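Local coordinates for protein inositol monophosphatase (Zymomonas mobilis, PDB 4N81) that probably hydrolyses phosphate monoesters such as inositol monophosphate in a magnesium-dependent reaction, at residues A79-V84 with L107-R112; P26-P31 with R92-G97; H143-P148 with H197-V202; R226-R231 with E240-G245; H152-T157 with D180-G185. One frame throughout, in Å; residues are numbered along the deposited sequence.

Contact 1 (A79-V84 with L107-R112); sequences ARRLWV and LVEDGR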
# COMPACT_ATOMS: atom_id res chain seq x y z
N ALA A 79 -1.55 -31.65 -19.32
CA ALA A 79 -0.55 -32.23 -18.43
C ALA A 79 -1.05 -32.21 -16.98
O ALA A 79 -1.82 -31.31 -16.58
CB ALA A 79 0.81 -31.52 -18.56
N ARG A 80 -0.61 -33.22 -16.22
CA ARG A 80 -0.88 -33.26 -14.79
C ARG A 80 -0.25 -32.04 -14.09
O ARG A 80 -0.85 -31.54 -13.12
CB ARG A 80 -0.23 -34.51 -14.17
CG ARG A 80 -1.00 -35.78 -14.27
CD ARG A 80 -0.49 -36.80 -13.26
NE ARG A 80 -0.70 -36.37 -11.87
CZ ARG A 80 0.25 -35.95 -11.03
NH1 ARG A 80 1.52 -35.90 -11.42
NH2 ARG A 80 -0.08 -35.58 -9.79
N ARG A 81 0.92 -31.58 -14.58
CA ARG A 81 1.70 -30.48 -13.95
C ARG A 81 1.64 -29.22 -14.82
O ARG A 81 1.95 -29.27 -16.04
CB ARG A 81 3.19 -30.88 -13.79
CG ARG A 81 3.46 -32.05 -12.81
CD ARG A 81 4.89 -32.65 -12.92
NE ARG A 81 5.93 -31.65 -13.17
CZ ARG A 81 6.77 -31.16 -12.26
NH1 ARG A 81 6.73 -31.57 -11.00
NH2 ARG A 81 7.67 -30.25 -12.61
N LEU A 82 1.31 -28.08 -14.22
CA LEU A 82 1.17 -26.83 -14.96
C LEU A 82 1.87 -25.71 -14.21
O LEU A 82 1.66 -25.57 -12.99
CB LEU A 82 -0.31 -26.40 -15.03
CG LEU A 82 -1.33 -27.30 -15.73
CD1 LEU A 82 -2.71 -26.63 -15.67
CD2 LEU A 82 -0.91 -27.52 -17.16
N TRP A 83 2.60 -24.87 -14.92
CA TRP A 83 3.12 -23.64 -14.32
C TRP A 83 2.15 -22.47 -14.53
O TRP A 83 1.59 -22.31 -15.63
CB TRP A 83 4.47 -23.30 -14.97
CG TRP A 83 5.52 -24.31 -14.59
CD1 TRP A 83 5.80 -25.48 -15.21
CD2 TRP A 83 6.40 -24.23 -13.46
NE1 TRP A 83 6.81 -26.15 -14.55
CE2 TRP A 83 7.20 -25.40 -13.46
CE3 TRP A 83 6.57 -23.29 -12.43
CZ2 TRP A 83 8.17 -25.64 -12.49
CZ3 TRP A 83 7.53 -23.53 -11.47
CH2 TRP A 83 8.32 -24.70 -11.51
N VAL A 84 1.96 -21.65 -13.49
CA VAL A 84 1.05 -20.53 -13.56
C VAL A 84 1.90 -19.30 -13.27
O VAL A 84 2.52 -19.25 -12.23
CB VAL A 84 -0.07 -20.67 -12.49
CG1 VAL A 84 -1.06 -19.50 -12.55
CG2 VAL A 84 -0.83 -21.98 -12.69
N LEU A 107 3.56 -23.84 -9.25
CA LEU A 107 3.46 -25.16 -9.91
C LEU A 107 2.19 -25.82 -9.36
O LEU A 107 1.97 -25.82 -8.14
CB LEU A 107 4.67 -26.03 -9.56
CG LEU A 107 4.62 -27.47 -10.09
CD1 LEU A 107 4.43 -27.48 -11.62
CD2 LEU A 107 5.90 -28.25 -9.69
N VAL A 108 1.40 -26.43 -10.26
CA VAL A 108 0.07 -26.89 -9.94
C VAL A 108 0.02 -28.34 -10.43
O VAL A 108 0.46 -28.62 -11.53
CB VAL A 108 -0.97 -26.02 -10.68
CG1 VAL A 108 -2.34 -26.62 -10.56
CG2 VAL A 108 -0.98 -24.62 -10.11
N GLU A 109 -0.48 -29.26 -9.59
CA GLU A 109 -0.60 -30.67 -9.99
C GLU A 109 -2.01 -31.15 -9.77
O GLU A 109 -2.53 -30.98 -8.66
CB GLU A 109 0.29 -31.58 -9.13
CG GLU A 109 1.77 -31.45 -9.38
CD GLU A 109 2.59 -32.45 -8.54
OE1 GLU A 109 3.79 -32.19 -8.36
OE2 GLU A 109 2.06 -33.48 -8.09
N ASP A 110 -2.60 -31.80 -10.78
CA ASP A 110 -4.00 -32.22 -10.70
C ASP A 110 -4.89 -31.03 -10.28
O ASP A 110 -5.84 -31.18 -9.49
CB ASP A 110 -4.14 -33.37 -9.73
CG ASP A 110 -3.20 -34.53 -10.07
OD1 ASP A 110 -2.62 -35.07 -9.12
OD2 ASP A 110 -3.01 -34.88 -11.26
N GLY A 111 -4.54 -29.86 -10.77
CA GLY A 111 -5.33 -28.67 -10.56
C GLY A 111 -5.06 -28.01 -9.21
O GLY A 111 -5.58 -26.92 -8.98
N ARG A 112 -4.24 -28.63 -8.34
CA ARG A 112 -3.90 -28.04 -7.02
C ARG A 112 -2.52 -27.36 -6.95
O ARG A 112 -1.55 -28.00 -7.31
CB ARG A 112 -3.94 -29.11 -5.91
CG ARG A 112 -5.30 -29.81 -5.74
CD ARG A 112 -6.44 -28.82 -5.28
NE ARG A 112 -7.72 -29.57 -5.24
CZ ARG A 112 -8.10 -30.24 -4.17
NH1 ARG A 112 -7.33 -30.19 -3.07
NH2 ARG A 112 -9.24 -30.91 -4.15
O HOH W 1 -2.88 -29.35 -12.70
O HOH W 2 5.55 -33.57 -9.46
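R80 and D110 meet side-on: R80 NE donates to D110 OD2 at 2.8 Å and R80 NH2 to D110 OD1 at 2.7 Å, the latter from above the carboxylate plane. A weak third bond, 3.4 Å, runs from R80 NH2 to E109 OE2. R81 NH1 and E109 OE1, 4.0 Å apart, make a long salt bridge, which water 2 supplements by accepting from NH1 and donating to OE1. A bend at chi3 (37°) brings R81 NH1 to 3.7 Å from L107 CD2. R81 is salt-bridged to D65 and D9, and E109 OE1 hydrogen-bonded to Y6. A leucine in place of R81 would probably leave E109 without its water-bridged cation and D65 and D9 without this salt bridge. The backbones pair antiparallel in the seven-stranded sheet, the short segments 81-84 and 107-109 at 149°; L82 and V108 exchange N-H...O bonds before a type I' turn. L107 CD1 sits over the five-membered ring of W83, 15° off its normal; V84 CG2 touches V108 CG2 (3.7 Å) on the other face.

Contact 2 (P26-P31 with R92-G97); sequences PFFRAP and RAFIGG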
# COMPACT_ATOMS: atom_id res chain seq x y z
N PRO A 26 13.34 -1.99 -14.19
CA PRO A 26 13.61 -0.73 -14.88
C PRO A 26 12.32 0.05 -15.21
O PRO A 26 12.42 1.24 -15.52
CB PRO A 26 14.32 -1.16 -16.18
CG PRO A 26 14.92 -2.47 -15.84
CD PRO A 26 14.01 -3.13 -14.85
N PHE A 27 11.18 -0.64 -15.34
CA PHE A 27 9.92 0.03 -15.73
C PHE A 27 9.18 0.64 -14.55
O PHE A 27 8.24 1.37 -14.75
CB PHE A 27 8.99 -0.94 -16.44
CG PHE A 27 9.53 -1.42 -17.77
CD1 PHE A 27 10.11 -2.68 -17.89
CD2 PHE A 27 9.51 -0.57 -18.86
CE1 PHE A 27 10.62 -3.10 -19.10
CE2 PHE A 27 10.03 -0.99 -20.09
CZ PHE A 27 10.58 -2.26 -20.20
N PHE A 28 9.56 0.29 -13.35
CA PHE A 28 8.82 0.78 -12.18
C PHE A 28 9.01 2.30 -12.03
O PHE A 28 10.16 2.79 -12.09
CB PHE A 28 9.34 0.05 -10.94
CG PHE A 28 8.63 0.46 -9.66
CD1 PHE A 28 7.26 0.23 -9.53
CD2 PHE A 28 9.35 1.04 -8.63
CE1 PHE A 28 6.57 0.62 -8.34
CE2 PHE A 28 8.73 1.39 -7.45
CZ PHE A 28 7.34 1.17 -7.29
N ARG A 29 7.91 3.01 -11.77
CA ARG A 29 7.95 4.48 -11.63
C ARG A 29 8.48 5.24 -12.84
O ARG A 29 8.93 6.37 -12.74
CB ARG A 29 8.70 4.89 -10.36
CG ARG A 29 7.81 4.62 -9.12
CD ARG A 29 8.45 5.09 -7.77
NE ARG A 29 7.58 4.63 -6.67
CZ ARG A 29 7.87 4.76 -5.37
NH1 ARG A 29 9.00 5.37 -5.00
NH2 ARG A 29 7.09 4.24 -4.46
N ALA A 30 8.36 4.63 -14.00
CA ALA A 30 8.58 5.30 -15.28
C ALA A 30 7.36 6.21 -15.62
O ALA A 30 6.24 6.02 -15.12
CB ALA A 30 8.81 4.25 -16.40
N PRO A 31 7.57 7.18 -16.52
CA PRO A 31 6.48 8.09 -16.94
C PRO A 31 5.36 7.31 -17.63
O PRO A 31 5.63 6.29 -18.25
CB PRO A 31 7.17 9.00 -17.98
CG PRO A 31 8.61 8.93 -17.66
CD PRO A 31 8.87 7.53 -17.12
N ARG A 92 -2.67 -2.54 -11.21
CA ARG A 92 -3.03 -1.13 -10.94
C ARG A 92 -2.12 -0.43 -9.91
O ARG A 92 -1.76 0.75 -10.09
CB ARG A 92 -4.51 -1.08 -10.50
CG ARG A 92 -5.42 -1.64 -11.61
CD ARG A 92 -6.80 -1.00 -11.70
NE ARG A 92 -7.74 -1.47 -10.69
CZ ARG A 92 -7.89 -0.93 -9.48
NH1 ARG A 92 -7.09 0.06 -9.06
NH2 ARG A 92 -8.79 -1.43 -8.64
N ALA A 93 -1.66 -1.18 -8.91
CA ALA A 93 -0.71 -0.64 -7.97
C ALA A 93 0.60 -0.33 -8.66
O ALA A 93 1.23 0.69 -8.38
CB ALA A 93 -0.42 -1.65 -6.79
N PHE A 94 1.02 -1.20 -9.56
CA PHE A 94 2.27 -0.91 -10.29
C PHE A 94 2.12 0.36 -11.12
O PHE A 94 3.03 1.23 -11.16
CB PHE A 94 2.58 -2.09 -11.26
CG PHE A 94 3.85 -1.88 -12.07
CD1 PHE A 94 3.82 -1.09 -13.22
CD2 PHE A 94 5.03 -2.46 -11.68
CE1 PHE A 94 4.95 -0.87 -13.99
CE2 PHE A 94 6.21 -2.26 -12.45
CZ PHE A 94 6.16 -1.47 -13.60
N ILE A 95 0.95 0.50 -11.73
CA ILE A 95 0.71 1.67 -12.60
C ILE A 95 0.75 2.94 -11.75
O ILE A 95 1.27 3.99 -12.18
CB ILE A 95 -0.66 1.54 -13.29
CG1 ILE A 95 -0.54 0.55 -14.46
CG2 ILE A 95 -1.19 2.90 -13.83
CD1 ILE A 95 -1.92 0.05 -14.96
N GLY A 96 0.33 2.79 -10.50
CA GLY A 96 0.35 3.91 -9.55
C GLY A 96 1.69 4.12 -8.85
O GLY A 96 1.81 4.97 -7.95
N GLY A 97 2.71 3.35 -9.23
CA GLY A 97 4.02 3.58 -8.65
C GLY A 97 4.18 3.00 -7.25
O GLY A 97 5.06 3.42 -6.48
O HOH W 3 5.31 2.45 -12.03
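F28 turns the edge of its ring toward the face of F94, an offset edge-to-face pair with centroids 5.8 Å apart and planes at 61°. The two rings join a type II turn, F27 to A30, to the end of helix 91-95, where G97 has positive phi and closes a Schellman motif. With CG anti to its backbone N (chi1 179°), F94 extends its ring to the turn, where F94 CZ lies 3.7 Å from F27 O; F101 adds another edge-to-face partner, and the side chain of I88, a residue predicted to bind magnesium, is about 4 Å from that of F94. G97 O lies in the guanidinium plane of R29 and accepts both NE of R29, at 2.8 Å, and NH2 of R29, at 3.0 Å, the latter almost in line with the carbonyl. R29 also faces the second subunit, salt-bridged to E125 and hydrogen-bonded to Y188 there. An alanine in place of R29 is likely to leave the G97 carbonyl without both guanidinium donors and E125 of the second subunit without this salt bridge. Water 3 bridges the two backbones, accepting from R29 N and donating to F94 O.

Contact 3 (H143-P148 with H197-V202); sequences HTRSCP and HCDLVV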
# COMPACT_ATOMS: atom_id res chain seq x y z
N HIS A 143 5.43 -17.66 10.30
CA HIS A 143 4.23 -18.20 10.90
C HIS A 143 3.11 -17.15 10.88
O HIS A 143 3.33 -16.01 11.27
CB HIS A 143 4.52 -18.55 12.38
CG HIS A 143 5.55 -19.63 12.54
ND1 HIS A 143 6.89 -19.37 12.74
CD2 HIS A 143 5.42 -20.98 12.50
CE1 HIS A 143 7.54 -20.52 12.83
NE2 HIS A 143 6.68 -21.50 12.70
N THR A 144 1.90 -17.61 10.55
CA THR A 144 0.71 -16.79 10.76
C THR A 144 0.50 -16.65 12.28
O THR A 144 1.14 -17.36 13.08
CB THR A 144 -0.51 -17.42 10.18
OG1 THR A 144 -0.75 -18.69 10.81
CG2 THR A 144 -0.35 -17.59 8.61
N ARG A 145 -0.27 -15.63 12.67
CA ARG A 145 -0.64 -15.47 14.08
C ARG A 145 -2.02 -15.96 14.36
O ARG A 145 -2.86 -16.12 13.45
CB ARG A 145 -0.55 -14.02 14.52
CG ARG A 145 -1.64 -13.10 13.87
CD ARG A 145 -1.39 -11.63 14.33
NE ARG A 145 -2.39 -10.73 13.73
CZ ARG A 145 -2.16 -9.44 13.49
NH1 ARG A 145 -1.02 -8.88 13.91
NH2 ARG A 145 -3.12 -8.71 12.90
N SER A 146 -2.26 -16.25 15.64
CA SER A 146 -3.60 -16.64 16.05
C SER A 146 -4.44 -15.38 16.31
O SER A 146 -3.91 -14.29 16.47
CB SER A 146 -3.59 -17.49 17.32
OG SER A 146 -2.99 -16.72 18.34
N CYS A 147 -5.76 -15.55 16.40
CA CYS A 147 -6.65 -14.40 16.57
C CYS A 147 -7.93 -14.88 17.26
O CYS A 147 -8.53 -15.87 16.85
CB CYS A 147 -7.00 -13.83 15.18
SG CYS A 147 -8.02 -12.31 15.36
N PRO A 148 -8.23 -14.32 18.42
CA PRO A 148 -9.36 -14.84 19.23
C PRO A 148 -10.76 -14.77 18.59
O PRO A 148 -11.59 -15.64 18.85
CB PRO A 148 -9.26 -14.03 20.52
CG PRO A 148 -8.69 -12.72 20.11
CD PRO A 148 -7.67 -13.09 19.00
N HIS A 197 0.96 -10.49 10.10
CA HIS A 197 0.56 -9.08 10.31
C HIS A 197 -0.84 -8.76 9.84
O HIS A 197 -1.29 -7.62 9.96
CB HIS A 197 1.55 -8.16 9.54
CG HIS A 197 2.98 -8.41 9.89
ND1 HIS A 197 3.45 -8.32 11.18
CD2 HIS A 197 4.04 -8.73 9.12
CE1 HIS A 197 4.74 -8.59 11.20
NE2 HIS A 197 5.13 -8.83 9.95
N CYS A 198 -1.58 -9.78 9.36
CA CYS A 198 -2.93 -9.55 8.87
C CYS A 198 -3.72 -10.82 9.29
O CYS A 198 -3.09 -11.87 9.32
CB CYS A 198 -2.87 -9.50 7.27
SG CYS A 198 -4.39 -9.09 6.64
N ASP A 199 -5.03 -10.76 9.59
CA ASP A 199 -5.71 -12.01 10.02
C ASP A 199 -6.62 -12.62 8.98
O ASP A 199 -6.83 -13.83 8.99
CB ASP A 199 -6.54 -11.75 11.29
CG ASP A 199 -5.66 -11.22 12.43
OD1 ASP A 199 -5.76 -10.03 12.78
OD2 ASP A 199 -4.77 -11.98 12.87
N LEU A 200 -7.22 -11.77 8.14
CA LEU A 200 -8.15 -12.26 7.11
C LEU A 200 -7.92 -11.48 5.82
O LEU A 200 -7.66 -10.27 5.87
CB LEU A 200 -9.62 -11.97 7.57
CG LEU A 200 -10.07 -12.85 8.75
CD1 LEU A 200 -11.40 -12.29 9.37
CD2 LEU A 200 -10.31 -14.29 8.33
N VAL A 201 -8.02 -12.16 4.68
CA VAL A 201 -8.15 -11.46 3.43
C VAL A 201 -9.36 -12.08 2.73
O VAL A 201 -9.48 -13.30 2.69
CB VAL A 201 -6.91 -11.72 2.55
CG1 VAL A 201 -7.05 -10.92 1.21
CG2 VAL A 201 -5.62 -11.30 3.26
N VAL A 202 -10.24 -11.25 2.18
CA VAL A 202 -11.42 -11.75 1.47
C VAL A 202 -11.49 -11.01 0.15
O VAL A 202 -11.53 -9.77 0.15
CB VAL A 202 -12.73 -11.48 2.29
CG1 VAL A 202 -13.99 -11.84 1.44
CG2 VAL A 202 -12.68 -12.30 3.59
O HOH W 4 -1.58 -14.19 10.34
O HOH W 5 -4.62 -14.52 12.16
O HOH W 6 -1.03 -6.48 12.42
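R145 grips D199 side-on, and this is the tight part of the contact. NE of R145 reaches OD2 of D199 at 2.8 Å on the syn side, 24° out of the carboxylate plane, with a nearly straight N-H...O angle of 171°, while NH2 of R145 meets OD1 of D199 at 3.0 Å from above that plane. CG of R145 stands between the backbone N and the carbonyl carbon (chi1 69°), and from there the extended chain carries the guanidinium to the acid. One guanidinium face lies over the backbone at H197 and C198, and C147 CB packs 3.7 Å from D199 OD2. Water flanks the salt bridge: water 5 links R145 O to D199 OD2, donating to the oxygen that NE already holds, while water 4 joins R145 N to C198 O and water 6 joins R145 NH1 to H197 O. D199 OD1 also accepts from L154 N, while L32 of the second subunit packs on R145. The arrangement is a buried aspartate just before strand 200-203, salt-bridged to a loop arginine at the subunit interface.

Contact 4 (R226-R231 with E240-G245); sequences RDWQNR and EVIAAG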
# COMPACT_ATOMS: atom_id res chain seq x y z
N ARG A 226 -9.20 -20.85 1.23
CA ARG A 226 -10.24 -21.64 0.61
C ARG A 226 -11.15 -20.73 -0.23
O ARG A 226 -10.99 -19.52 -0.23
CB ARG A 226 -11.14 -22.25 1.71
CG ARG A 226 -10.41 -23.13 2.76
CD ARG A 226 -10.14 -24.49 2.15
NE ARG A 226 -9.17 -25.24 2.92
CZ ARG A 226 -9.46 -25.95 4.01
NH1 ARG A 226 -10.72 -26.02 4.46
NH2 ARG A 226 -8.47 -26.60 4.63
N ASP A 227 -12.14 -21.33 -0.90
CA ASP A 227 -13.22 -20.49 -1.45
C ASP A 227 -14.27 -20.16 -0.38
O ASP A 227 -14.07 -20.48 0.79
CB ASP A 227 -13.84 -21.03 -2.74
CG ASP A 227 -14.66 -22.30 -2.55
OD1 ASP A 227 -14.88 -22.99 -3.57
OD2 ASP A 227 -15.09 -22.60 -1.41
N TRP A 228 -15.34 -19.47 -0.78
CA TRP A 228 -16.34 -18.98 0.20
C TRP A 228 -17.29 -20.11 0.67
O TRP A 228 -18.12 -19.89 1.54
CB TRP A 228 -17.17 -17.80 -0.39
CG TRP A 228 -16.34 -16.56 -0.62
CD1 TRP A 228 -14.97 -16.36 -0.35
CD2 TRP A 228 -16.83 -15.33 -1.13
NE1 TRP A 228 -14.62 -15.05 -0.68
CE2 TRP A 228 -15.75 -14.41 -1.16
CE3 TRP A 228 -18.09 -14.91 -1.57
CZ2 TRP A 228 -15.90 -13.09 -1.62
CZ3 TRP A 228 -18.25 -13.58 -2.03
CH2 TRP A 228 -17.15 -12.69 -2.04
N GLN A 229 -17.19 -21.29 0.07
CA GLN A 229 -17.85 -22.51 0.58
C GLN A 229 -16.91 -23.38 1.43
O GLN A 229 -17.23 -24.54 1.72
CB GLN A 229 -18.42 -23.34 -0.58
CG GLN A 229 -19.71 -22.71 -1.23
CD GLN A 229 -19.37 -21.51 -2.07
OE1 GLN A 229 -18.54 -21.60 -2.99
NE2 GLN A 229 -20.02 -20.37 -1.79
N ASN A 230 -15.76 -22.82 1.79
CA ASN A 230 -14.70 -23.53 2.55
C ASN A 230 -14.15 -24.75 1.78
O ASN A 230 -13.67 -25.70 2.39
CB ASN A 230 -15.20 -24.02 3.93
CG ASN A 230 -14.04 -24.45 4.84
OD1 ASN A 230 -12.97 -23.85 4.81
ND2 ASN A 230 -14.24 -25.52 5.61
N ARG A 231 -14.22 -24.70 0.45
CA ARG A 231 -13.66 -25.77 -0.37
C ARG A 231 -12.25 -25.41 -0.89
O ARG A 231 -11.90 -24.23 -0.95
CB ARG A 231 -14.59 -26.05 -1.58
CG ARG A 231 -15.96 -26.66 -1.17
CD ARG A 231 -16.93 -26.78 -2.39
NE ARG A 231 -18.17 -27.42 -1.91
CZ ARG A 231 -18.40 -28.72 -1.81
NH1 ARG A 231 -17.51 -29.63 -2.24
NH2 ARG A 231 -19.56 -29.11 -1.27
N GLU A 240 -13.46 -16.47 -5.84
CA GLU A 240 -13.85 -16.03 -4.50
C GLU A 240 -12.86 -16.72 -3.56
O GLU A 240 -12.75 -17.95 -3.59
CB GLU A 240 -15.28 -16.54 -4.20
CG GLU A 240 -16.28 -15.69 -4.98
CD GLU A 240 -17.73 -16.20 -4.94
OE1 GLU A 240 -18.02 -17.27 -4.34
OE2 GLU A 240 -18.58 -15.49 -5.53
N VAL A 241 -12.18 -15.93 -2.72
CA VAL A 241 -11.18 -16.52 -1.85
C VAL A 241 -11.34 -15.95 -0.46
O VAL A 241 -11.72 -14.78 -0.29
CB VAL A 241 -9.69 -16.27 -2.35
CG1 VAL A 241 -9.48 -16.80 -3.79
CG2 VAL A 241 -9.35 -14.83 -2.35
N ILE A 242 -11.00 -16.78 0.53
CA ILE A 242 -10.81 -16.28 1.90
C ILE A 242 -9.52 -16.90 2.44
O ILE A 242 -9.30 -18.12 2.24
CB ILE A 242 -12.01 -16.59 2.82
CG1 ILE A 242 -11.73 -16.13 4.24
CG2 ILE A 242 -12.39 -18.16 2.76
CD1 ILE A 242 -13.00 -16.06 5.09
N ALA A 243 -8.67 -16.06 3.02
CA ALA A 243 -7.45 -16.53 3.66
C ALA A 243 -7.55 -16.11 5.13
O ALA A 243 -8.00 -14.98 5.40
CB ALA A 243 -6.19 -15.90 2.96
N ALA A 244 -7.18 -17.00 6.05
CA ALA A 244 -7.17 -16.68 7.48
C ALA A 244 -5.83 -17.12 8.05
O ALA A 244 -5.35 -18.19 7.67
CB ALA A 244 -8.29 -17.44 8.19
N GLY A 245 -5.27 -16.35 8.99
CA GLY A 245 -4.02 -16.79 9.64
C GLY A 245 -4.34 -17.88 10.66
O GLY A 245 -3.48 -18.70 11.01
O HOH W 7 -16.82 -19.47 -3.54
O HOH W 8 -20.35 -18.07 -3.68
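E240 lies across one face of the W228 indole. Its CB is centred over the five-membered ring, 3.6 Å from the centroid, a CH-pi contact. Extended beyond CG (chi2 172°), the chain runs along the indole: CG passes over CD2 and CE3, and CD of E240 reaches 3.6 Å from CE3 of W228. The carboxylate stacks over the CE3-CZ3 side of the six-membered ring, the planes 14° apart. At the tip, OE1 accepts from waters 7 and 8, which lead to W228 N and the side-chain amide of Q229 (OE1 through water 7, NE2 through water 8), while OE2 is hydrogen-bonded to Q204. At the indole edge, W228 NE1 donates to V241 O at 2.9 Å but stands 75° out of the carbonyl plane, not on a lone pair. R226 and I242 form an antiparallel hydrogen-bonded pair, and D227 OD2 accepts from Q229 N in an Asx turn. Strand 241-244 lies between strands 224-226 and 200-203, with M257 of helix 250-257 against W228 and A253 against I242.

Contact 5 (H152-T157 with D180-G185); sequences HALLAT and DTLLGG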
# COMPACT_ATOMS: atom_id res chain seq x y z
N HIS A 152 -11.22 -8.73 17.01
CA HIS A 152 -9.77 -8.47 17.13
C HIS A 152 -9.01 -8.57 15.83
O HIS A 152 -7.77 -8.30 15.77
CB HIS A 152 -9.12 -9.40 18.17
CG HIS A 152 -9.53 -9.11 19.57
ND1 HIS A 152 -8.98 -8.10 20.32
CD2 HIS A 152 -10.47 -9.69 20.35
CE1 HIS A 152 -9.58 -8.05 21.50
NE2 HIS A 152 -10.47 -9.03 21.56
N ALA A 153 -9.71 -8.97 14.77
CA ALA A 153 -9.02 -9.30 13.52
C ALA A 153 -8.78 -8.07 12.61
O ALA A 153 -9.63 -7.18 12.50
CB ALA A 153 -9.82 -10.36 12.75
N LEU A 154 -7.63 -8.07 11.94
CA LEU A 154 -7.37 -7.14 10.85
C LEU A 154 -7.69 -7.82 9.53
O LEU A 154 -7.17 -8.89 9.25
CB LEU A 154 -5.90 -6.75 10.85
CG LEU A 154 -5.42 -5.79 9.78
CD1 LEU A 154 -6.31 -4.58 9.76
CD2 LEU A 154 -4.01 -5.32 10.22
N LEU A 155 -8.58 -7.19 8.74
CA LEU A 155 -9.09 -7.74 7.49
C LEU A 155 -8.45 -6.89 6.38
O LEU A 155 -8.28 -5.70 6.56
CB LEU A 155 -10.61 -7.49 7.43
CG LEU A 155 -11.39 -7.78 6.12
CD1 LEU A 155 -11.31 -9.28 5.74
CD2 LEU A 155 -12.87 -7.34 6.35
N ALA A 156 -8.15 -7.48 5.23
CA ALA A 156 -7.65 -6.68 4.12
C ALA A 156 -8.39 -7.10 2.88
O ALA A 156 -8.83 -8.27 2.75
CB ALA A 156 -6.11 -6.95 3.89
N THR A 157 -8.49 -6.17 1.95
CA THR A 157 -8.98 -6.54 0.60
C THR A 157 -8.45 -5.47 -0.38
O THR A 157 -8.12 -4.36 0.05
CB THR A 157 -10.50 -6.56 0.48
OG1 THR A 157 -10.88 -7.30 -0.72
CG2 THR A 157 -11.13 -5.12 0.42
N ASP A 180 -10.29 -3.84 12.23
CA ASP A 180 -9.88 -2.83 11.25
C ASP A 180 -9.77 -3.45 9.90
O ASP A 180 -9.61 -4.66 9.82
CB ASP A 180 -8.51 -2.24 11.54
CG ASP A 180 -8.27 -0.93 10.71
OD1 ASP A 180 -9.27 -0.21 10.43
OD2 ASP A 180 -7.12 -0.67 10.31
N THR A 181 -9.89 -2.63 8.86
CA THR A 181 -9.77 -3.14 7.49
C THR A 181 -8.73 -2.32 6.75
O THR A 181 -8.80 -1.07 6.79
CB THR A 181 -11.16 -3.02 6.78
OG1 THR A 181 -12.09 -3.88 7.47
CG2 THR A 181 -11.07 -3.47 5.35
N LEU A 182 -7.78 -2.97 6.07
CA LEU A 182 -6.80 -2.19 5.30
C LEU A 182 -7.09 -2.47 3.85
O LEU A 182 -7.57 -3.56 3.51
CB LEU A 182 -5.38 -2.62 5.62
CG LEU A 182 -4.82 -2.03 6.95
CD1 LEU A 182 -3.41 -2.60 7.21
CD2 LEU A 182 -4.79 -0.45 6.89
N LEU A 183 -6.82 -1.49 3.00
CA LEU A 183 -7.24 -1.59 1.61
C LEU A 183 -6.06 -1.50 0.65
O LEU A 183 -5.03 -0.92 0.98
CB LEU A 183 -8.23 -0.44 1.32
CG LEU A 183 -9.52 -0.54 2.17
CD1 LEU A 183 -10.35 0.74 1.95
CD2 LEU A 183 -10.32 -1.82 1.78
N GLY A 184 -6.23 -2.07 -0.53
CA GLY A 184 -5.20 -2.10 -1.58
C GLY A 184 -4.22 -3.24 -1.32
O GLY A 184 -4.07 -3.69 -0.18
N GLY A 185 -3.54 -3.71 -2.35
CA GLY A 185 -2.35 -4.53 -2.11
C GLY A 185 -2.27 -5.85 -2.87
O GLY A 185 -1.16 -6.37 -3.00
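D180 begins the pairing with L154: its N gives a weak bond to A153 O, and its carbonyl O takes L155 N at 2.9 Å. The same D180 O is touched by L154 CD1 at 3.3 Å, because L154 holds CG anti to its backbone N (chi1 179°) and chi2 of 52° turns CD1 over the neighbouring strand. The D180 carboxylate turns to the second subunit, where OD2 is salt-bridged to R92. T181 follows on the other face, alongside L155, with T181 OG1 3.7 Å from L155 CD2. F171 of helix 165-175, the connection of this beta-alpha-beta unit, covers both residues; the short strand segments 154-157 and 180-183 run parallel, their axes 26° apart. L182 returns to the face of L154 and A156. Its N donates to L155 O at 2.8 Å, its O accepts from T157 N, and L182 CG lies 4.1 Å from L154 CD1. L183 sits beside T157, CD2 of L183 being 3.7 Å from CG2 of T157, while T157 OG1 is hydrogen-bonded to V202 O. L183 also packs on L183 of the second subunit. G184, with positive phi, closes the pairing through a weak bond from its N to T157 O.

In the fold
Contacts 3, 4 and 5 share the five-stranded sheet: contact 5 pairs the outer strand 180-183 with 154-157, contact 4 joins 224-226 to 241-244, and strand 200-203 of contact 3 lies between 154-157 and 241-244. Contacts 3 and 4 touch, as do 3 and 5. Contact 1 belongs to the seven-stranded sheet, its centre about 31 Å from that of contact 5. Contact 5 is the buried one, chiefly backbone bonds and aliphatic side chains; the others are partly buried. Charge marks contacts 1 and 3, contact 4 stacks a carboxylate on an indole, and contact 2 combines aromatic rings with an arginine on a carbonyl. Contacts 2, 3 and 5 meet the second subunit, R92 of contact 2 salt-bridging D180 of contact 5 across the interface.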